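Local coordinates for protein spermidine synthase (Corynebacterium glutamicum ATCC 13032, PDB 3GJY) that is a probable spermidine synthase, a transferase expected to make spermidine by moving an aminopropyl group from decarboxylated S-adenosylmethionine to putrescine, at residues A[77-82]-A[108-113]; A[93-98]-A[102-107]; A[106-109]-A[115-118]; A[71-76]-A[269-274]; A[248-251]-A[255-258]. One frame throughout, in Å; residues are numbered along the deposited sequence. Where two conformers were deposited one is given.

Contact 1 of 5, residues A[77-82]-A[108-113]; sequences GARAFI and ADVYPQ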
# COMPACT_ATOMS: atom_id res chain seq x y z
N GLY A 77 -2.06 -10.30 -2.02
CA GLY A 77 -2.48 -9.94 -3.38
C GLY A 77 -1.28 -9.67 -4.27
O GLY A 77 -1.26 -10.11 -5.42
N ALA A 78 -0.29 -8.93 -3.76
CA ALA A 78 0.89 -8.59 -4.58
C ALA A 78 1.73 -9.83 -4.88
O ALA A 78 2.16 -10.02 -6.02
CB ALA A 78 1.75 -7.50 -3.89
N ARG A 79 1.94 -10.69 -3.89
CA ARG A 79 2.78 -11.89 -4.14
C ARG A 79 2.11 -12.78 -5.17
O ARG A 79 2.78 -13.35 -6.05
CB ARG A 79 3.06 -12.69 -2.87
CG ARG A 79 4.08 -12.01 -1.95
CD ARG A 79 4.23 -12.80 -0.68
NE ARG A 79 4.81 -14.12 -0.91
CZ ARG A 79 5.13 -14.95 0.08
NH1 ARG A 79 4.89 -14.59 1.34
NH2 ARG A 79 5.66 -16.13 -0.19
N ALA A 80 0.78 -12.93 -5.08
CA ALA A 80 0.09 -13.78 -6.07
C ALA A 80 0.34 -13.25 -7.50
O ALA A 80 0.60 -14.02 -8.44
CB ALA A 80 -1.41 -13.88 -5.76
N PHE A 81 0.26 -11.94 -7.65
CA PHE A 81 0.44 -11.32 -8.94
C PHE A 81 1.90 -11.43 -9.40
O PHE A 81 2.18 -11.82 -10.54
CB PHE A 81 0.04 -9.84 -8.84
CG PHE A 81 0.08 -9.13 -10.18
CD1 PHE A 81 -1.09 -8.96 -10.92
CD2 PHE A 81 1.27 -8.66 -10.71
CE1 PHE A 81 -1.08 -8.29 -12.14
CE2 PHE A 81 1.28 -8.01 -11.96
CZ PHE A 81 0.10 -7.85 -12.66
N ILE A 82 2.85 -11.05 -8.53
CA ILE A 82 4.26 -11.07 -8.89
C ILE A 82 4.67 -12.50 -9.25
O ILE A 82 5.39 -12.73 -10.23
CB ILE A 82 5.13 -10.54 -7.70
CG1 ILE A 82 4.88 -9.03 -7.48
CG2 ILE A 82 6.63 -10.83 -7.91
CD1 ILE A 82 5.30 -8.56 -6.10
N ALA A 108 11.40 -7.03 0.50
CA ALA A 108 12.85 -7.22 0.33
C ALA A 108 13.29 -8.62 0.81
O ALA A 108 14.23 -9.22 0.25
CB ALA A 108 13.63 -6.15 1.04
N ASP A 109 12.61 -9.15 1.83
CA ASP A 109 12.97 -10.48 2.30
C ASP A 109 12.36 -11.61 1.45
O ASP A 109 13.03 -12.61 1.14
CB ASP A 109 12.55 -10.67 3.76
CG ASP A 109 13.19 -11.90 4.38
OD1 ASP A 109 14.43 -11.90 4.52
OD2 ASP A 109 12.45 -12.86 4.69
N VAL A 110 11.10 -11.43 1.07
CA VAL A 110 10.42 -12.41 0.21
C VAL A 110 11.11 -12.53 -1.16
O VAL A 110 11.27 -13.64 -1.69
CB VAL A 110 8.95 -12.05 0.03
CG1 VAL A 110 8.26 -12.97 -1.00
CG2 VAL A 110 8.25 -12.16 1.38
N TYR A 111 11.54 -11.38 -1.68
CA TYR A 111 12.18 -11.28 -2.98
C TYR A 111 13.55 -10.67 -2.78
O TYR A 111 13.71 -9.44 -2.84
CB TYR A 111 11.31 -10.42 -3.90
CG TYR A 111 9.90 -10.95 -4.12
CD1 TYR A 111 9.71 -12.19 -4.75
CD2 TYR A 111 8.79 -10.22 -3.70
CE1 TYR A 111 8.43 -12.72 -4.97
CE2 TYR A 111 7.48 -10.71 -3.92
CZ TYR A 111 7.31 -11.97 -4.55
OH TYR A 111 6.05 -12.43 -4.79
N PRO A 112 14.56 -11.51 -2.48
CA PRO A 112 15.84 -10.96 -2.00
C PRO A 112 16.67 -10.20 -3.02
O PRO A 112 17.68 -9.57 -2.63
CB PRO A 112 16.58 -12.21 -1.47
CG PRO A 112 15.91 -13.36 -2.11
CD PRO A 112 14.49 -12.98 -2.35
N GLN A 113 16.25 -10.23 -4.28
CA GLN A 113 16.90 -9.45 -5.35
C GLN A 113 16.09 -8.22 -5.73
O GLN A 113 16.50 -7.45 -6.61
CB GLN A 113 17.12 -10.33 -6.58
CG GLN A 113 18.05 -11.50 -6.31
CD GLN A 113 18.22 -12.41 -7.50
OE1 GLN A 113 17.39 -13.29 -7.76
NE2 GLN A 113 19.30 -12.21 -8.22
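Tyr111 points its ring straight at helix 69-85 and ends with its hydroxyl over the Arg79 backbone, Tyr111 OH sitting 3.4 Å from Arg79 CA. Ile82 comes from the opposite direction to meet it. Its CG2 branch approaches the ring slantwise, closing to 3.6 Å from Tyr111 CZ, and its CD1 end lies 3.8 Å from Tyr111 CE2. On the other flank runs Arg79, whose chain is extended at chi2 and then bends at chi3 (65°), which turns one guanidinium face to Val110 CG1. The guanidinium and the tyrosine ring stand almost perpendicular, 84° apart, and Val110 CG1 fills the corner between them. It lies 3.6 Å above the guanidinium plane, toward the rim, and within its own segment it also sits 3.6 Å above the centre of the Tyr111 ring. Arg79 NE to Val110 CG1 is 3.6 Å. The contact is therefore made of carbon against flat groups, while the polar ends find partners just beyond it: Arg79 NH1 is hydrogen-bonded to Tyr106 OH and Tyr111 OH to Asp83 OD1, which fixes the far end of each side chain. Tyr111 is the first residue to leave helical geometry after helix 102-110. The end of that helix and the residue after it thus pack on helix 69-85, within a fold consistent with the Rossmann-like AdoMet-dependent transferase family.

Contact 2 of 5, residues A[93-98]-A[102-107]; sequences ITHLGG and TMARYF
His95 lays one face of its imidazole over Ala104, whose CB sits 3.8 Å from the ring centroid and 17° off the normal, a CH-pi contact displaced toward the NE2 side of the ring. The same imidazole presses on the helix backbone, with His95 CE1 3.5 Å from Ala104 N. Phe107 CD2 approaches near the imidazole plane, at its edge, 4.1 Å from His95 CE1. Met103 contributes mainly its root: Met103 CB is 4.1 Å from His95 ND1, after which, in the conformer given, a bend at chi2 (82°) turns the selenium-bearing end away toward Ile74 of helix 69-85. Two residues before His95, on the same face of the strand, Ile93 extends CD1 to Phe107 CB at 3.7 Å, the two side chains crossing at about a right angle. The buried imidazole has a polar partner beyond the two segments, a hydrogen bond from His95 NE2 to Asn116 OD1, which fixes the rotation of the ring. Past the strand, Gly97 and Gly98 take backbone angles that suit only glycine. They begin a glycine-rich turn which, as in other AdoMet-dependent enzymes, probably lines the nucleotide site. Strand residues 93-96 and helix residues 102-107 run nearly antiparallel, 165° between directions, with their axes 9.5 Å apart. Here is the first half of a beta-alpha-beta crossover: strands 115-120 and 160-165 flank strand 92-96 in the sheet, and helix 69-85 packs beside helix 102-110.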
# COMPACT_ATOMS: atom_id res chain seq x y z
N ILE A 93 9.97 -2.26 -6.82
CA ILE A 93 8.73 -1.89 -6.14
C ILE A 93 8.85 -0.47 -5.57
O ILE A 93 9.79 -0.23 -4.79
CB ILE A 93 8.35 -2.87 -5.00
CG1 ILE A 93 8.37 -4.33 -5.48
CG2 ILE A 93 6.98 -2.44 -4.38
CD1 ILE A 93 8.06 -5.32 -4.37
N THR A 94 7.93 0.42 -5.95
CA THR A 94 7.87 1.77 -5.38
C THR A 94 6.77 1.82 -4.36
O THR A 94 5.62 1.43 -4.66
CB THR A 94 7.57 2.82 -6.49
OG1 THR A 94 8.70 2.83 -7.35
CG2 THR A 94 7.33 4.24 -5.93
N HIS A 95 7.13 2.30 -3.16
CA HIS A 95 6.21 2.45 -2.05
C HIS A 95 5.94 3.92 -1.85
O HIS A 95 6.85 4.68 -1.45
CB HIS A 95 6.82 1.85 -0.77
CG HIS A 95 7.15 0.41 -0.89
ND1 HIS A 95 6.39 -0.58 -0.30
CD2 HIS A 95 8.20 -0.21 -1.49
CE1 HIS A 95 6.95 -1.75 -0.56
NE2 HIS A 95 8.04 -1.56 -1.29
N LEU A 96 4.73 4.34 -2.22
CA LEU A 96 4.34 5.75 -2.01
C LEU A 96 3.74 5.84 -0.61
O LEU A 96 2.58 5.45 -0.36
CB LEU A 96 3.36 6.22 -3.09
CG LEU A 96 3.89 6.17 -4.52
CD1 LEU A 96 2.79 6.50 -5.51
CD2 LEU A 96 5.15 7.04 -4.75
N GLY A 97 4.56 6.26 0.34
CA GLY A 97 4.23 6.08 1.78
C GLY A 97 4.51 4.68 2.29
O GLY A 97 4.62 3.73 1.53
N GLY A 98 4.53 4.53 3.59
CA GLY A 98 4.58 3.17 4.13
C GLY A 98 5.21 3.17 5.49
O GLY A 98 6.43 3.30 5.57
N THR A 102 7.94 -0.92 6.66
CA THR A 102 7.71 -2.33 6.97
C THR A 102 7.30 -3.16 5.75
O THR A 102 7.77 -4.30 5.59
CB THR A 102 6.71 -2.42 8.10
OG1 THR A 102 7.25 -1.69 9.22
CG2 THR A 102 6.34 -3.90 8.46
N MSE A 103 6.41 -2.64 4.90
CA MSE A 103 6.05 -3.36 3.69
C MSE A 103 7.29 -3.56 2.77
O MSE A 103 7.48 -4.62 2.18
CB MSE A 103 4.95 -2.58 2.95
CG MSE A 103 4.14 -3.38 1.99
SE MSE A 103 2.63 -4.44 2.77
CE MSE A 103 3.60 -6.11 3.19
N ALA A 104 8.10 -2.51 2.63
CA ALA A 104 9.34 -2.59 1.84
C ALA A 104 10.28 -3.68 2.38
O ALA A 104 10.86 -4.49 1.63
CB ALA A 104 10.05 -1.22 1.76
N ARG A 105 10.42 -3.69 3.71
CA ARG A 105 11.23 -4.69 4.42
C ARG A 105 10.70 -6.11 4.17
O ARG A 105 11.48 -7.07 3.99
CB ARG A 105 11.18 -4.31 5.91
CG ARG A 105 11.81 -5.32 6.90
CD ARG A 105 11.70 -4.71 8.29
NE ARG A 105 12.14 -5.59 9.38
CZ ARG A 105 11.32 -6.26 10.19
NH1 ARG A 105 10.00 -6.26 10.00
NH2 ARG A 105 11.86 -6.91 11.20
N TYR A 106 9.38 -6.25 4.16
CA TYR A 106 8.75 -7.53 3.89
C TYR A 106 9.08 -8.03 2.48
O TYR A 106 9.57 -9.16 2.29
CB TYR A 106 7.22 -7.36 4.05
CG TYR A 106 6.46 -8.61 3.70
CD1 TYR A 106 6.22 -9.60 4.67
CD2 TYR A 106 5.98 -8.81 2.42
CE1 TYR A 106 5.52 -10.76 4.34
CE2 TYR A 106 5.31 -9.98 2.07
CZ TYR A 106 5.09 -10.96 3.04
OH TYR A 106 4.41 -12.10 2.69
N PHE A 107 8.82 -7.18 1.47
CA PHE A 107 9.08 -7.60 0.10
C PHE A 107 10.55 -7.82 -0.16
O PHE A 107 10.93 -8.66 -0.98
CB PHE A 107 8.48 -6.63 -0.93
CG PHE A 107 6.99 -6.75 -1.04
CD1 PHE A 107 6.42 -7.88 -1.56
CD2 PHE A 107 6.17 -5.77 -0.51
CE1 PHE A 107 5.02 -8.00 -1.64
CE2 PHE A 107 4.78 -5.89 -0.55
CZ PHE A 107 4.21 -7.02 -1.13

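Contact 3 of 5, residues A[106-109]-A[115-118]; sequences YFAD and RNTV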
# COMPACT_ATOMS: atom_id res chain seq x y z
N TYR A 106 9.38 -6.25 4.16
CA TYR A 106 8.75 -7.53 3.89
C TYR A 106 9.08 -8.03 2.48
O TYR A 106 9.57 -9.16 2.29
CB TYR A 106 7.22 -7.36 4.05
CG TYR A 106 6.46 -8.61 3.70
CD1 TYR A 106 6.22 -9.60 4.67
CD2 TYR A 106 5.98 -8.81 2.42
CE1 TYR A 106 5.52 -10.76 4.34
CE2 TYR A 106 5.31 -9.98 2.07
CZ TYR A 106 5.09 -10.96 3.04
OH TYR A 106 4.41 -12.10 2.69
N PHE A 107 8.82 -7.18 1.47
CA PHE A 107 9.08 -7.60 0.10
C PHE A 107 10.55 -7.82 -0.16
O PHE A 107 10.93 -8.66 -0.98
CB PHE A 107 8.48 -6.63 -0.93
CG PHE A 107 6.99 -6.75 -1.04
CD1 PHE A 107 6.42 -7.88 -1.56
CD2 PHE A 107 6.17 -5.77 -0.51
CE1 PHE A 107 5.02 -8.00 -1.64
CE2 PHE A 107 4.78 -5.89 -0.55
CZ PHE A 107 4.21 -7.02 -1.13
N ALA A 108 11.40 -7.03 0.50
CA ALA A 108 12.85 -7.22 0.33
C ALA A 108 13.29 -8.62 0.81
O ALA A 108 14.23 -9.22 0.25
CB ALA A 108 13.63 -6.15 1.04
N ASP A 109 12.61 -9.15 1.83
CA ASP A 109 12.97 -10.48 2.30
C ASP A 109 12.36 -11.61 1.45
O ASP A 109 13.03 -12.61 1.14
CB ASP A 109 12.55 -10.67 3.76
CG ASP A 109 13.19 -11.90 4.38
OD1 ASP A 109 14.43 -11.90 4.52
OD2 ASP A 109 12.45 -12.86 4.69
N ARG A 115 14.39 -4.48 -5.54
CA ARG A 115 14.75 -3.14 -5.11
C ARG A 115 13.49 -2.42 -4.70
O ARG A 115 12.60 -2.21 -5.54
CB ARG A 115 15.40 -2.38 -6.26
CG ARG A 115 16.83 -2.86 -6.57
CD ARG A 115 17.55 -1.95 -7.56
NE ARG A 115 17.09 -2.19 -8.92
CZ ARG A 115 17.22 -1.32 -9.93
NH1 ARG A 115 17.73 -0.09 -9.73
NH2 ARG A 115 16.81 -1.67 -11.16
N ASN A 116 13.39 -2.05 -3.42
CA ASN A 116 12.20 -1.36 -2.88
C ASN A 116 12.56 0.08 -2.58
O ASN A 116 13.50 0.32 -1.83
CB ASN A 116 11.74 -2.04 -1.58
CG ASN A 116 11.20 -3.44 -1.83
OD1 ASN A 116 9.97 -3.63 -1.98
ND2 ASN A 116 12.10 -4.41 -1.95
N THR A 117 11.86 1.01 -3.20
CA THR A 117 12.10 2.44 -2.94
C THR A 117 10.89 2.99 -2.21
O THR A 117 9.77 2.86 -2.71
CB THR A 117 12.33 3.19 -4.25
OG1 THR A 117 13.47 2.63 -4.90
CG2 THR A 117 12.56 4.66 -4.00
N VAL A 118 11.12 3.58 -1.04
CA VAL A 118 10.05 4.15 -0.23
C VAL A 118 10.15 5.66 -0.32
O VAL A 118 11.19 6.22 -0.00
CB VAL A 118 10.14 3.68 1.27
CG1 VAL A 118 8.95 4.25 2.07
CG2 VAL A 118 10.17 2.13 1.36
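The Asn116 amide and the Phe107 ring are the flat groups here, and they meet at an angle: Asn116 OD1 comes obliquely to the phenyl group and makes its nearest approach to the root, 3.5 Å from Phe107 CB. One face of the Phe107 ring is taken by its neighbour in the helix, Tyr106 CD2, 4.0 Å above the ring centre. The other end of the amide slides under the next residue, with Asn116 ND2 3.7 Å from Ala108 N and 3.8 Å from Ala108 CB. Asn116 CG stands opposite its own carbonyl carbon (chi1 -68°), which carries the amide up from the sheet to the helix. Both Asn116 ND2 and Ala108 N are N-H groups, so their closeness is packing and nothing more. The hydrogen bonds of Asn116 lie outside these residues: ND2 is held by both Ser114 OG and Arg140 O, while OD1 goes to His95. Three partners thus fix which end of the amide faces which way. Within the two segments the amide meets the helix by van der Waals contact alone, and its polar ends stay satisfied though buried.

Contact 4 of 5, residues A[71-76]-A[269-274]; sequences MRWIAT and VPAQYK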
# COMPACT_ATOMS: atom_id res chain seq x y z
N MSE A 71 -1.73 -5.00 5.75
CA MSE A 71 -0.38 -5.34 5.21
C MSE A 71 -0.31 -6.78 4.78
O MSE A 71 0.26 -7.10 3.72
CB MSE A 71 0.70 -5.05 6.26
CG MSE A 71 0.91 -3.58 6.59
SE MSE A 71 2.50 -3.36 7.66
CE MSE A 71 2.26 -1.49 8.03
N ARG A 72 -0.96 -7.66 5.57
CA ARG A 72 -1.06 -9.06 5.16
C ARG A 72 -1.82 -9.18 3.83
O ARG A 72 -1.47 -10.03 2.99
CB ARG A 72 -1.80 -9.86 6.23
CG ARG A 72 -1.06 -9.87 7.55
CD ARG A 72 -1.89 -10.57 8.63
NE ARG A 72 -2.00 -12.00 8.41
CZ ARG A 72 -1.17 -12.90 8.93
NH1 ARG A 72 -0.13 -12.53 9.69
NH2 ARG A 72 -1.36 -14.18 8.68
N TRP A 73 -2.86 -8.36 3.67
CA TRP A 73 -3.67 -8.42 2.43
C TRP A 73 -2.88 -7.95 1.22
O TRP A 73 -2.93 -8.57 0.15
CB TRP A 73 -4.97 -7.64 2.59
CG TRP A 73 -5.79 -8.10 3.77
CD1 TRP A 73 -5.67 -9.28 4.46
CD2 TRP A 73 -6.85 -7.38 4.36
NE1 TRP A 73 -6.58 -9.32 5.50
CE2 TRP A 73 -7.33 -8.17 5.45
CE3 TRP A 73 -7.46 -6.15 4.09
CZ2 TRP A 73 -8.38 -7.75 6.28
CZ3 TRP A 73 -8.54 -5.73 4.93
CH2 TRP A 73 -8.97 -6.54 5.99
N ILE A 74 -2.15 -6.84 1.39
CA ILE A 74 -1.25 -6.37 0.31
C ILE A 74 -0.22 -7.49 -0.01
O ILE A 74 0.03 -7.79 -1.19
CB ILE A 74 -0.54 -5.07 0.68
CG1 ILE A 74 -1.58 -3.94 0.73
CG2 ILE A 74 0.56 -4.75 -0.34
CD1 ILE A 74 -1.03 -2.65 1.36
N ALA A 75 0.39 -8.08 1.02
CA ALA A 75 1.37 -9.15 0.78
C ALA A 75 0.75 -10.26 -0.05
O ALA A 75 1.35 -10.73 -1.01
CB ALA A 75 1.87 -9.72 2.10
N THR A 76 -0.46 -10.70 0.33
CA THR A 76 -1.09 -11.82 -0.37
C THR A 76 -1.43 -11.45 -1.83
O THR A 76 -1.12 -12.22 -2.76
CB THR A 76 -2.37 -12.24 0.38
OG1 THR A 76 -1.99 -12.77 1.66
CG2 THR A 76 -3.16 -13.29 -0.43
N VAL A 269 -8.62 -10.99 11.00
CA VAL A 269 -9.86 -10.58 10.37
C VAL A 269 -9.92 -11.31 9.04
O VAL A 269 -9.10 -11.06 8.16
CB VAL A 269 -9.86 -9.05 10.12
CG1 VAL A 269 -11.05 -8.64 9.24
CG2 VAL A 269 -9.89 -8.30 11.45
N PRO A 270 -10.85 -12.27 8.88
CA PRO A 270 -10.87 -13.00 7.61
C PRO A 270 -11.32 -12.08 6.48
O PRO A 270 -12.31 -11.38 6.60
CB PRO A 270 -11.91 -14.12 7.86
CG PRO A 270 -12.75 -13.60 8.95
CD PRO A 270 -11.80 -12.84 9.85
N ALA A 271 -10.57 -12.05 5.41
CA ALA A 271 -10.90 -11.12 4.32
C ALA A 271 -11.36 -11.85 3.08
O ALA A 271 -11.29 -13.08 3.02
CB ALA A 271 -9.71 -10.25 3.99
N GLN A 272 -11.83 -11.09 2.10
CA GLN A 272 -12.40 -11.64 0.86
C GLN A 272 -11.67 -11.02 -0.34
O GLN A 272 -11.44 -9.81 -0.39
CB GLN A 272 -13.90 -11.29 0.77
CG GLN A 272 -14.73 -11.97 1.88
CD GLN A 272 -16.14 -11.43 2.06
OE1 GLN A 272 -16.55 -10.43 1.46
NE2 GLN A 272 -16.88 -12.08 2.95
N TYR A 273 -11.34 -11.87 -1.31
CA TYR A 273 -10.85 -11.45 -2.61
C TYR A 273 -12.05 -11.29 -3.54
O TYR A 273 -12.92 -12.17 -3.62
CB TYR A 273 -9.92 -12.51 -3.19
CG TYR A 273 -9.49 -12.24 -4.63
CD1 TYR A 273 -8.61 -11.19 -4.92
CD2 TYR A 273 -9.99 -13.00 -5.70
CE1 TYR A 273 -8.23 -10.93 -6.22
CE2 TYR A 273 -9.60 -12.74 -7.01
CZ TYR A 273 -8.72 -11.70 -7.27
OH TYR A 273 -8.31 -11.42 -8.56
N LYS A 274 -12.10 -10.15 -4.24
CA LYS A 274 -13.18 -9.90 -5.19
C LYS A 274 -12.58 -9.62 -6.55
O LYS A 274 -11.69 -8.75 -6.71
CB LYS A 274 -14.02 -8.67 -4.76
CG LYS A 274 -14.58 -8.70 -3.34
CD LYS A 274 -15.58 -9.83 -3.12
CE LYS A 274 -16.40 -9.59 -1.89
NZ LYS A 274 -17.18 -10.82 -1.61
O HOH W 1 -6.68 -11.81 7.21
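Trp73 leaves its helix with CG opposite the carbonyl carbon (chi1 -56°), and a small chi2 of -18° turns the indole broadside to segment 269-274, so that Ala271 meets a face and Val269 an edge. Ala271 CB lies 3.4 Å above the indole plane, off toward the rim, and 3.5 Å from Trp73 CE2. Measured to the five-membered ring it is a CH-pi contact, 27° off the normal. At the edge, Val269 O sits near the plane of the ring, 3.9 Å from Trp73 CZ2, while the CG1 branch of Val269 touches the same carbon more loosely. The indole N-H does not reach Val269 directly. A water in the plane of the ring accepts from Trp73 NE1 at 3.0 Å. The same water lies 2.7 Å from Val269 O and can donate to it, so a single solvent molecule satisfies the pyrrole nitrogen and probably bridges the helix to the loop ahead of strand 272-274. Strand 272-274 is an edge strand of the mixed sheet, at the end opposite strand 141-145, and pairs with strand 222-227, whose Ile226 touches both Trp73 and Ala271. Leu264 of helix 255-264 also packs on the indole, so Trp73 lies where helix 69-85, helix 255-264 and the sheet margin converge.

Contact 5 of 5, residues A[248-251]-A[255-258]; sequences EFFS and TEAS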
# COMPACT_ATOMS: atom_id res chain seq x y z
N GLU A 248 -4.74 -9.21 -16.61
CA GLU A 248 -5.94 -9.75 -15.96
C GLU A 248 -5.66 -10.26 -14.55
O GLU A 248 -4.65 -10.89 -14.32
CB GLU A 248 -6.51 -10.91 -16.80
CG GLU A 248 -7.03 -10.48 -18.12
CD GLU A 248 -7.71 -11.60 -18.85
OE1 GLU A 248 -8.78 -12.04 -18.39
OE2 GLU A 248 -7.17 -12.01 -19.89
N PHE A 249 -6.57 -9.96 -13.63
CA PHE A 249 -6.55 -10.53 -12.30
C PHE A 249 -7.25 -11.87 -12.30
O PHE A 249 -8.08 -12.18 -13.18
CB PHE A 249 -7.22 -9.56 -11.32
CG PHE A 249 -6.39 -8.32 -11.06
CD1 PHE A 249 -5.20 -8.40 -10.31
CD2 PHE A 249 -6.72 -7.12 -11.64
CE1 PHE A 249 -4.41 -7.28 -10.10
CE2 PHE A 249 -5.93 -5.99 -11.41
CZ PHE A 249 -4.77 -6.08 -10.66
N PHE A 250 -6.93 -12.68 -11.30
CA PHE A 250 -7.51 -14.02 -11.18
C PHE A 250 -9.04 -13.92 -11.02
O PHE A 250 -9.58 -12.97 -10.43
CB PHE A 250 -6.82 -14.79 -10.05
CG PHE A 250 -5.33 -14.98 -10.29
CD1 PHE A 250 -4.89 -15.79 -11.33
CD2 PHE A 250 -4.40 -14.35 -9.49
CE1 PHE A 250 -3.51 -15.97 -11.57
CE2 PHE A 250 -3.02 -14.53 -9.71
CZ PHE A 250 -2.59 -15.34 -10.75
N SER A 251 -9.74 -14.88 -11.60
CA SER A 251 -11.18 -14.94 -11.42
C SER A 251 -11.49 -15.63 -10.12
O SER A 251 -10.69 -16.43 -9.64
CB SER A 251 -11.81 -15.74 -12.55
OG SER A 251 -11.83 -14.98 -13.74
N THR A 255 -8.09 -21.63 -9.23
CA THR A 255 -7.28 -22.21 -8.18
C THR A 255 -6.40 -21.15 -7.53
O THR A 255 -6.18 -21.21 -6.33
CB THR A 255 -6.43 -23.38 -8.71
OG1 THR A 255 -5.43 -22.87 -9.59
CG2 THR A 255 -7.31 -24.38 -9.46
N GLU A 256 -5.95 -20.14 -8.31
CA GLU A 256 -5.15 -19.06 -7.73
C GLU A 256 -5.97 -18.26 -6.75
O GLU A 256 -5.45 -17.86 -5.71
CB GLU A 256 -4.59 -18.13 -8.81
CG GLU A 256 -3.48 -18.74 -9.67
CD GLU A 256 -4.01 -19.51 -10.87
OE1 GLU A 256 -5.25 -19.62 -11.05
OE2 GLU A 256 -3.17 -20.01 -11.66
N ALA A 257 -7.25 -18.01 -7.08
CA ALA A 257 -8.12 -17.31 -6.16
C ALA A 257 -8.35 -18.12 -4.89
O ALA A 257 -8.39 -17.57 -3.81
CB ALA A 257 -9.45 -16.92 -6.83
N SER A 258 -8.50 -19.44 -5.02
CA SER A 258 -8.63 -20.24 -3.79
C SER A 258 -7.38 -20.14 -2.92
O SER A 258 -7.51 -20.07 -1.69
CB SER A 258 -8.97 -21.70 -4.10
OG SER A 258 -10.34 -21.79 -4.45
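The loop that joins strand 238-245 to helix 255-264 folds back on the first turn of that helix, and Phe250 and Glu256 carry most of the contact. Their side chains cross at about a right angle, with the aliphatic part of Glu256 over one face of the Phe250 ring: Glu256 CB is 3.5 Å from the ring centroid and only 13° off the normal, a well-centred CH-pi contact. Glu256 CG then moves out toward the rim, 3.4 Å from Phe250 CE1. A bend at chi2 (87°) carries the acid out over the CE1 side, and the carboxylate ends up nearly parallel to the ring, the two planes 5° apart, with Glu256 CD 3.6 Å from Phe250 CE1. The carboxylate thus lies flat over this side of the ring, and its oxygens stay near CD1 and CE1. The second touch is backbone to methyl: Ser251 O comes close to Ala257 CB, at 3.1 Å. Ser254, between the segments, is consistent with this closeness: Ser254 OG is hydrogen-bonded both to Ser251 O and to Ala257 N, which holds the carbonyl near the helix start. Beyond the two segments, Tyr273 OH is hydrogen-bonded to Phe250 O, linking the loop to strand 272-274. What results is a loop folded onto the N-terminus of a helix, with an aromatic ring laid against the helix side and Ser254, just ahead of the helix, bonded to the N-H three residues on in the manner of an N-cap.

How the contacts relate
Contacts 2 and 3, with centres about 5 Å apart, are two halves of one beta-alpha-beta unit and share Tyr106 and Phe107; backbone bonds between strands 92-96 and 115-120 tie them together. Contact 1 sits about 9 Å from contact 3, centre to centre, and is linked to it through helix 102-110. Contact 4 lies on the same helix 69-85 as contact 1, one or two turns earlier, its centre about 15 Å away. Contact 5 is nested inside the loop that contact 4 closes, and Phe81 and Phe249 bring it against helix 69-85. That helix therefore joins the two groups. The probable nucleotide site adjoins contact 2, at its glycine turn.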